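Local coordinates for protein cytochrome c, putative (Shewanella oneidensis, PDB 1SP3) that is an octaheme c-type cytochrome, probably a respiratory oxidoreductase that reduces tetrathionate with electrons carried by its hemes, at residues 7-12 with 124-129; 67-72 with 347-352. All blocks are in the same frame, centred on the assembly; numbering follows the deposited sequence.

Contact 1 of 2, residues 7-12 with 124-129; sequences VLKGPF and LAKIAQ
Phe12 sets one edge of its ring against the first turn of helix 124-129, where CD1 comes within 3.5 Å of Ala125 CA, while its CB meets CB of Leu124 at 3.8 Å. With CG beside the backbone N (chi1 -59°), the ring lies against its own loop, Gly10 CA 3.6 Å above its plane, over the centre. Glycine suits that place: a CB there would run into Phe12 CD1. Alanines let the loop come close to the helix; Ala125 CB lies 3.2 Å from Lys9 O. One turn on, Leu8 CD1 rests 3.9 Å from Ala128 CB, and both residues also touch a heme, so this apolar pair helps to wall its pocket. Leu8 CB packs against CG of Gln129 too. Val18 and Gln21 of helix 15-34 pack against Phe12 as well.

Two waters serve the polar backbone. One donates to Phe12 O at 2.6 Å, the other accepts from Phe12 N at 2.7 Å, and each takes a weak bond from an N-H at the helix start, Leu124 N and Ala125 N respectively. Lys9 NZ and Lys126 NZ are 4.5 Å apart and would probably repel mildly. Apolar fit and water bridging, rather than charge pairing, therefore appear to do most of the joining.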
loop_
_atom_site.group_PDB
_atom_site.type_symbol
_atom_site.label_atom_id
_atom_site.label_comp_id
_atom_site.label_asym_id
_atom_site.label_seq_id
_atom_site.Cartn_x
_atom_site.Cartn_y
_atom_site.Cartn_z
ATOM N N VAL A 7 -14.034 -31.602 -12.658
ATOM C CA VAL A 7 -14.450 -30.791 -13.820
ATOM C C VAL A 7 -13.339 -29.946 -14.514
ATOM O O VAL A 7 -13.566 -29.364 -15.589
ATOM C CB VAL A 7 -15.722 -29.950 -13.529
ATOM C CG1 VAL A 7 -16.092 -29.163 -14.752
ATOM C CG2 VAL A 7 -16.935 -30.849 -13.175
ATOM N N LEU A 8 -12.157 -29.887 -13.905
ATOM C CA LEU A 8 -11.165 -28.917 -14.346
ATOM C C LEU A 8 -9.929 -29.644 -14.826
ATOM O O LEU A 8 -8.818 -29.224 -14.495
ATOM C CB LEU A 8 -10.780 -27.942 -13.211
ATOM C CG LEU A 8 -11.879 -27.025 -12.692
ATOM C CD1 LEU A 8 -11.537 -26.425 -11.332
ATOM C CD2 LEU A 8 -12.302 -25.945 -13.705
ATOM N N LYS A 9 -10.097 -30.722 -15.597
ATOM C CA LYS A 9 -8.894 -31.434 -16.081
ATOM C C LYS A 9 -8.097 -30.662 -17.193
ATOM O O LYS A 9 -6.895 -30.906 -17.373
ATOM C CB LYS A 9 -9.178 -32.919 -16.418
ATOM C CG LYS A 9 -9.360 -33.884 -15.133
ATOM C CD LYS A 9 -8.007 -34.659 -14.720
ATOM C CE LYS A 9 -7.845 -35.081 -13.193
ATOM N NZ LYS A 9 -6.431 -35.529 -12.772
ATOM N N GLY A 10 -8.748 -29.691 -17.851
ATOM C CA GLY A 10 -8.115 -28.881 -18.895
ATOM C C GLY A 10 -7.719 -29.760 -20.074
ATOM O O GLY A 10 -8.619 -30.425 -20.588
ATOM N N PRO A 11 -6.444 -29.789 -20.535
ATOM C CA PRO A 11 -5.454 -28.689 -20.595
ATOM C C PRO A 11 -5.892 -27.216 -20.623
ATOM O O PRO A 11 -6.840 -26.873 -21.308
ATOM C CB PRO A 11 -4.707 -29.012 -21.900
ATOM C CG PRO A 11 -4.773 -30.569 -21.950
ATOM C CD PRO A 11 -5.781 -31.060 -20.901
ATOM N N PHE A 12 -5.165 -26.357 -19.908
ATOM C CA PHE A 12 -5.389 -24.888 -19.961
ATOM C C PHE A 12 -4.061 -24.271 -20.375
ATOM O O PHE A 12 -3.015 -24.618 -19.812
ATOM C CB PHE A 12 -5.788 -24.315 -18.573
ATOM C CG PHE A 12 -7.036 -24.917 -17.991
ATOM C CD1 PHE A 12 -6.980 -25.705 -16.837
ATOM C CD2 PHE A 12 -8.260 -24.714 -18.599
ATOM C CE1 PHE A 12 -8.168 -26.281 -16.291
ATOM C CE2 PHE A 12 -9.421 -25.267 -18.058
ATOM C CZ PHE A 12 -9.373 -26.057 -16.911
ATOM N N LEU A 124 -1.542 -25.320 -14.909
ATOM C CA LEU A 124 -2.808 -24.648 -14.655
ATOM C C LEU A 124 -3.943 -25.569 -14.217
ATOM O O LEU A 124 -4.683 -25.245 -13.294
ATOM C CB LEU A 124 -3.238 -23.784 -15.840
ATOM C CG LEU A 124 -2.328 -22.564 -16.105
ATOM C CD1 LEU A 124 -2.821 -21.882 -17.364
ATOM C CD2 LEU A 124 -2.293 -21.545 -14.951
ATOM N N ALA A 125 -4.121 -26.690 -14.908
ATOM C CA ALA A 125 -5.196 -27.603 -14.565
ATOM C C ALA A 125 -5.139 -28.005 -13.109
ATOM O O ALA A 125 -6.137 -27.879 -12.374
ATOM C CB ALA A 125 -5.203 -28.848 -15.532
ATOM N N LYS A 126 -3.945 -28.377 -12.679
ATOM C CA LYS A 126 -3.661 -28.812 -11.300
ATOM C C LYS A 126 -3.915 -27.723 -10.270
ATOM O O LYS A 126 -4.574 -27.968 -9.248
ATOM C CB LYS A 126 -2.237 -29.327 -11.163
ATOM C CG LYS A 126 -1.975 -30.152 -9.914
ATOM C CD LYS A 126 -2.818 -31.490 -9.912
ATOM C CE LYS A 126 -2.802 -32.321 -11.274
ATOM N NZ LYS A 126 -2.624 -33.819 -11.091
ATOM N N ILE A 127 -3.453 -26.511 -10.565
ATOM C CA ILE A 127 -3.786 -25.363 -9.720
ATOM C C ILE A 127 -5.317 -25.211 -9.615
ATOM O O ILE A 127 -5.838 -25.090 -8.502
ATOM C CB ILE A 127 -3.130 -24.110 -10.269
ATOM C CG1 ILE A 127 -1.584 -24.240 -10.099
ATOM C CG2 ILE A 127 -3.782 -22.803 -9.667
ATOM C CD1 ILE A 127 -0.727 -23.191 -10.786
ATOM N N ALA A 128 -6.018 -25.197 -10.754
ATOM C CA ALA A 128 -7.477 -25.017 -10.771
ATOM C C ALA A 128 -8.200 -26.069 -9.955
ATOM O O ALA A 128 -9.152 -25.739 -9.300
ATOM C CB ALA A 128 -8.016 -25.090 -12.160
ATOM N N GLN A 129 -7.762 -27.336 -10.022
ATOM C CA GLN A 129 -8.421 -28.417 -9.302
ATOM C C GLN A 129 -8.264 -28.287 -7.804
ATOM O O GLN A 129 -9.159 -28.719 -7.020
ATOM C CB GLN A 129 -7.846 -29.754 -9.731
ATOM C CG GLN A 129 -8.287 -30.171 -11.120
ATOM C CD GLN A 129 -7.401 -31.250 -11.679
ATOM O OE1 GLN A 129 -7.017 -31.177 -12.843
ATOM N NE2 GLN A 129 -7.063 -32.258 -10.846
HETATM O O HOH W 1 -1.037 -25.474 -18.272
HETATM O O HOH W 2 -3.312 -27.035 -18.098
#

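Contact 2 of 2, residues 67-72 with 347-352; sequences ISSNEP and TPKTYG. With HEC (heme c), chain D.
A type II beta turn, Ile67 to Asn70, leads into helix 71-74, which brings Cys74 to its covalent bond with heme c. The turn is closed by Asn70 N to Ile67 O at 2.9 Å, and Ser69 takes the positive phi that its third position demands. At the other end Ile67 lays CD1 against the porphyrin, 3.4 Å from C1B of the heme.

Asn70 carries the join to the loop 347-352. Its CG stands beside the backbone N (chi1 -51°), which swings the amide across to the facing backbone. There OD1 accepts two N-H groups arriving from the same face of the amide plane: Thr350 N at 2.9 Å and, almost straight at 174°, Tyr351 N at 3.0 Å. The side chain of Thr350 crosses that of Asn70 at about a right angle, and its OG1 adds a weak bond to the same oxygen. On the other branch ND2 bonds the carbonyl of Ala66 and, weakly, Pro348 O at 3.3 Å; a water donates to that same Pro348 O. A leucine in place of Asn70 would probably leave the N-H groups of Thr350 and Tyr351 and the carbonyl of Ala66 without these mates in a buried setting.

Lys349 is extended as far as CE and bends at its last torsion (chi4 79°), which lets NZ donate to a lone pair of Ser69 O, in the carbonyl plane, at 3.0 Å. Serine is small enough for CB of Lys349 to rest against its OG. Tyr351 closes the far end, its CE2 3.6 Å from Pro72 CB.

One amide and one ammonium group here hold backbone that is mostly irregular, which fits a multiheme cytochrome, where much of the chain is loop and short helix packed about the hemes.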
loop_
_atom_site.group_PDB
_atom_site.type_symbol
_atom_site.label_atom_id
_atom_site.label_comp_id
_atom_site.label_asym_id
_atom_site.label_seq_id
_atom_site.Cartn_x
_atom_site.Cartn_y
_atom_site.Cartn_z
ATOM N N ILE A 67 1.118 4.110 -12.465
ATOM C CA ILE A 67 0.825 2.986 -13.353
ATOM C C ILE A 67 0.823 3.212 -14.867
ATOM O O ILE A 67 1.218 2.286 -15.622
ATOM C CB ILE A 67 -0.510 2.389 -12.830
ATOM C CG1 ILE A 67 -0.169 1.105 -12.191
ATOM C CG2 ILE A 67 -1.761 2.444 -13.770
ATOM C CD1 ILE A 67 -0.027 1.323 -10.748
ATOM N N SER A 68 0.347 4.387 -15.331
ATOM C CA SER A 68 0.155 4.618 -16.781
ATOM C C SER A 68 1.454 4.607 -17.531
ATOM O O SER A 68 2.472 5.166 -17.055
ATOM C CB SER A 68 -0.608 5.881 -17.079
ATOM O OG SER A 68 0.022 6.951 -16.423
ATOM N N SER A 69 1.409 3.887 -18.670
ATOM C CA SER A 69 2.524 3.585 -19.530
ATOM C C SER A 69 3.421 2.502 -18.943
ATOM O O SER A 69 4.349 2.028 -19.619
ATOM C CB SER A 69 3.289 4.886 -19.906
ATOM O OG SER A 69 4.011 5.355 -18.783
ATOM N N ASN A 70 3.163 2.084 -17.696
ATOM C CA ASN A 70 3.961 1.012 -17.094
ATOM C C ASN A 70 3.153 -0.228 -16.784
ATOM O O ASN A 70 3.709 -1.148 -16.157
ATOM C CB ASN A 70 4.663 1.474 -15.777
ATOM C CG ASN A 70 5.392 2.740 -15.988
ATOM O OD1 ASN A 70 6.230 2.761 -16.867
ATOM N ND2 ASN A 70 4.949 3.864 -15.347
ATOM N N GLU A 71 1.894 -0.268 -17.246
ATOM C CA GLU A 71 0.971 -1.268 -16.764
ATOM C C GLU A 71 1.497 -2.732 -16.717
ATOM O O GLU A 71 1.206 -3.419 -15.735
ATOM C CB GLU A 71 -0.397 -1.142 -17.445
ATOM C CG GLU A 71 -1.079 0.173 -17.096
ATOM C CD GLU A 71 -0.869 1.247 -18.183
ATOM O OE1 GLU A 71 0.243 1.386 -18.745
ATOM O OE2 GLU A 71 -1.841 1.944 -18.491
ATOM N N PRO A 72 2.195 -3.231 -17.754
ATOM C CA PRO A 72 2.643 -4.643 -17.767
ATOM C C PRO A 72 3.511 -5.092 -16.603
ATOM O O PRO A 72 3.482 -6.297 -16.226
ATOM C CB PRO A 72 3.449 -4.773 -19.084
ATOM C CG PRO A 72 2.890 -3.755 -19.985
ATOM C CD PRO A 72 2.484 -2.558 -19.050
ATOM N N THR A 347 4.301 11.787 -14.659
ATOM C CA THR A 347 4.109 10.378 -14.542
ATOM C C THR A 347 4.888 9.811 -15.688
ATOM O O THR A 347 4.388 9.827 -16.803
ATOM C CB THR A 347 2.608 10.010 -14.722
ATOM O OG1 THR A 347 2.131 10.621 -15.928
ATOM C CG2 THR A 347 1.728 10.642 -13.620
ATOM N N PRO A 348 6.109 9.359 -15.471
ATOM C CA PRO A 348 6.977 8.991 -16.599
ATOM C C PRO A 348 6.849 7.521 -16.968
ATOM O O PRO A 348 6.413 6.744 -16.165
ATOM C CB PRO A 348 8.374 9.278 -16.067
ATOM C CG PRO A 348 8.247 8.881 -14.674
ATOM C CD PRO A 348 6.835 9.261 -14.204
ATOM N N LYS A 349 7.235 7.194 -18.188
ATOM C CA LYS A 349 7.336 5.829 -18.584
ATOM C C LYS A 349 8.691 5.261 -18.110
ATOM O O LYS A 349 9.744 5.742 -18.514
ATOM C CB LYS A 349 7.149 5.722 -20.139
ATOM C CG LYS A 349 7.314 4.248 -20.699
ATOM C CD LYS A 349 6.931 4.276 -22.197
ATOM C CE LYS A 349 6.649 2.916 -22.774
ATOM N NZ LYS A 349 5.318 2.415 -22.441
ATOM N N THR A 350 8.684 4.276 -17.213
ATOM C CA THR A 350 9.935 3.697 -16.800
ATOM C C THR A 350 10.062 2.368 -17.457
ATOM O O THR A 350 11.153 1.965 -17.824
ATOM C CB THR A 350 9.991 3.474 -15.275
ATOM O OG1 THR A 350 8.866 2.682 -14.877
ATOM C CG2 THR A 350 9.949 4.822 -14.454
ATOM N N TYR A 351 8.945 1.682 -17.622
ATOM C CA TYR A 351 8.955 0.326 -18.138
ATOM C C TYR A 351 8.798 0.307 -19.667
ATOM O O TYR A 351 8.071 1.113 -20.232
ATOM C CB TYR A 351 7.804 -0.490 -17.517
ATOM C CG TYR A 351 7.779 -1.891 -18.067
ATOM C CD1 TYR A 351 8.770 -2.794 -17.679
ATOM C CD2 TYR A 351 6.834 -2.293 -19.044
ATOM C CE1 TYR A 351 8.809 -4.089 -18.202
ATOM C CE2 TYR A 351 6.843 -3.599 -19.571
ATOM C CZ TYR A 351 7.833 -4.484 -19.136
ATOM O OH TYR A 351 7.928 -5.796 -19.602
ATOM N N GLY A 352 9.435 -0.642 -20.337
ATOM C CA GLY A 352 9.117 -0.928 -21.748
ATOM C C GLY A 352 9.822 -0.002 -22.776
ATOM O O GLY A 352 10.735 0.760 -22.421
HETATM FE FE HEC D . 1.597 -1.054 -6.592
HETATM C CHA HEC D . -0.681 0.439 -4.372
HETATM C CHB HEC D . 2.073 2.003 -8.127
HETATM C CHC HEC D . 3.618 -2.504 -8.940
HETATM C CHD HEC D . 1.308 -4.043 -5.016
HETATM N NA HEC D . 0.864 0.922 -6.296
HETATM C C1A HEC D . -0.077 1.302 -5.325
HETATM C C2A HEC D . -0.302 2.739 -5.483
HETATM C C3A HEC D . 0.450 3.187 -6.529
HETATM C C4A HEC D . 1.197 2.033 -7.051
HETATM C CMA HEC D . 0.500 4.691 -7.045
HETATM C CAA HEC D . -1.246 3.608 -4.566
HETATM C CBA HEC D . -0.414 4.453 -3.564
HETATM C CGA HEC D . 0.606 3.565 -2.801
HETATM O O1A HEC D . 1.822 3.627 -3.152
HETATM O O2A HEC D . 0.291 2.725 -1.849
HETATM N NB HEC D . 2.656 -0.417 -8.225
HETATM C C1B HEC D . 2.653 0.914 -8.704
HETATM C C2B HEC D . 3.412 0.976 -9.932
HETATM C C3B HEC D . 3.874 -0.284 -10.137
HETATM C C4B HEC D . 3.377 -1.158 -9.068
HETATM C CMB HEC D . 3.646 2.295 -10.740
HETATM C CAB HEC D . 4.733 -0.820 -11.310
HETATM C CBB HEC D . 5.723 -0.058 -11.894
HETATM N NC HEC D . 2.398 -3.011 -6.919
HETATM C C1C HEC D . 3.204 -3.368 -7.958
HETATM C C2C HEC D . 3.531 -4.759 -7.819
HETATM C C3C HEC D . 2.898 -5.210 -6.681
HETATM C C4C HEC D . 2.155 -4.088 -6.117
HETATM C CMC HEC D . 4.435 -5.499 -8.852
HETATM C CAC HEC D . 2.925 -6.664 -6.063
HETATM C CBC HEC D . 4.056 -7.358 -5.680
HETATM N ND HEC D . 0.495 -1.710 -4.906
HETATM C C1D HEC D . 0.478 -3.043 -4.559
HETATM C C2D HEC D . -0.575 -3.170 -3.523
HETATM C C3D HEC D . -1.210 -1.789 -3.310
HETATM C C4D HEC D . -0.478 -0.936 -4.221
HETATM C CMD HEC D . -0.970 -4.456 -2.797
HETATM C CAD HEC D . -2.337 -1.380 -2.281
HETATM C CBD HEC D . -1.624 -0.978 -0.985
HETATM C CGD HEC D . -2.572 -0.755 0.216
HETATM O O1D HEC D . -2.061 -1.004 1.333
HETATM O O2D HEC D . -3.797 -0.320 0.181
HETATM O O HOH W 3 4.309 6.853 -14.859
#

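Contact 1 lies toward the periphery, its centre about 32 Å from that of the chain, and is partly buried; contact 2, at about 18 Å, is buried. Their own centres are about 33 Å apart and they do not touch, though each borders a heme. The first joins a loop to a helix within the N-terminal third of the chain, whereas the second ties a heme-binding turn near the N-terminus to a loop 275 positions further on. Chemistry follows place: near the surface, waters can serve the backbone and apolar fit does much of the joining, while in the interior direct side-chain-to-backbone bonds carry most of the join, with one water beside them.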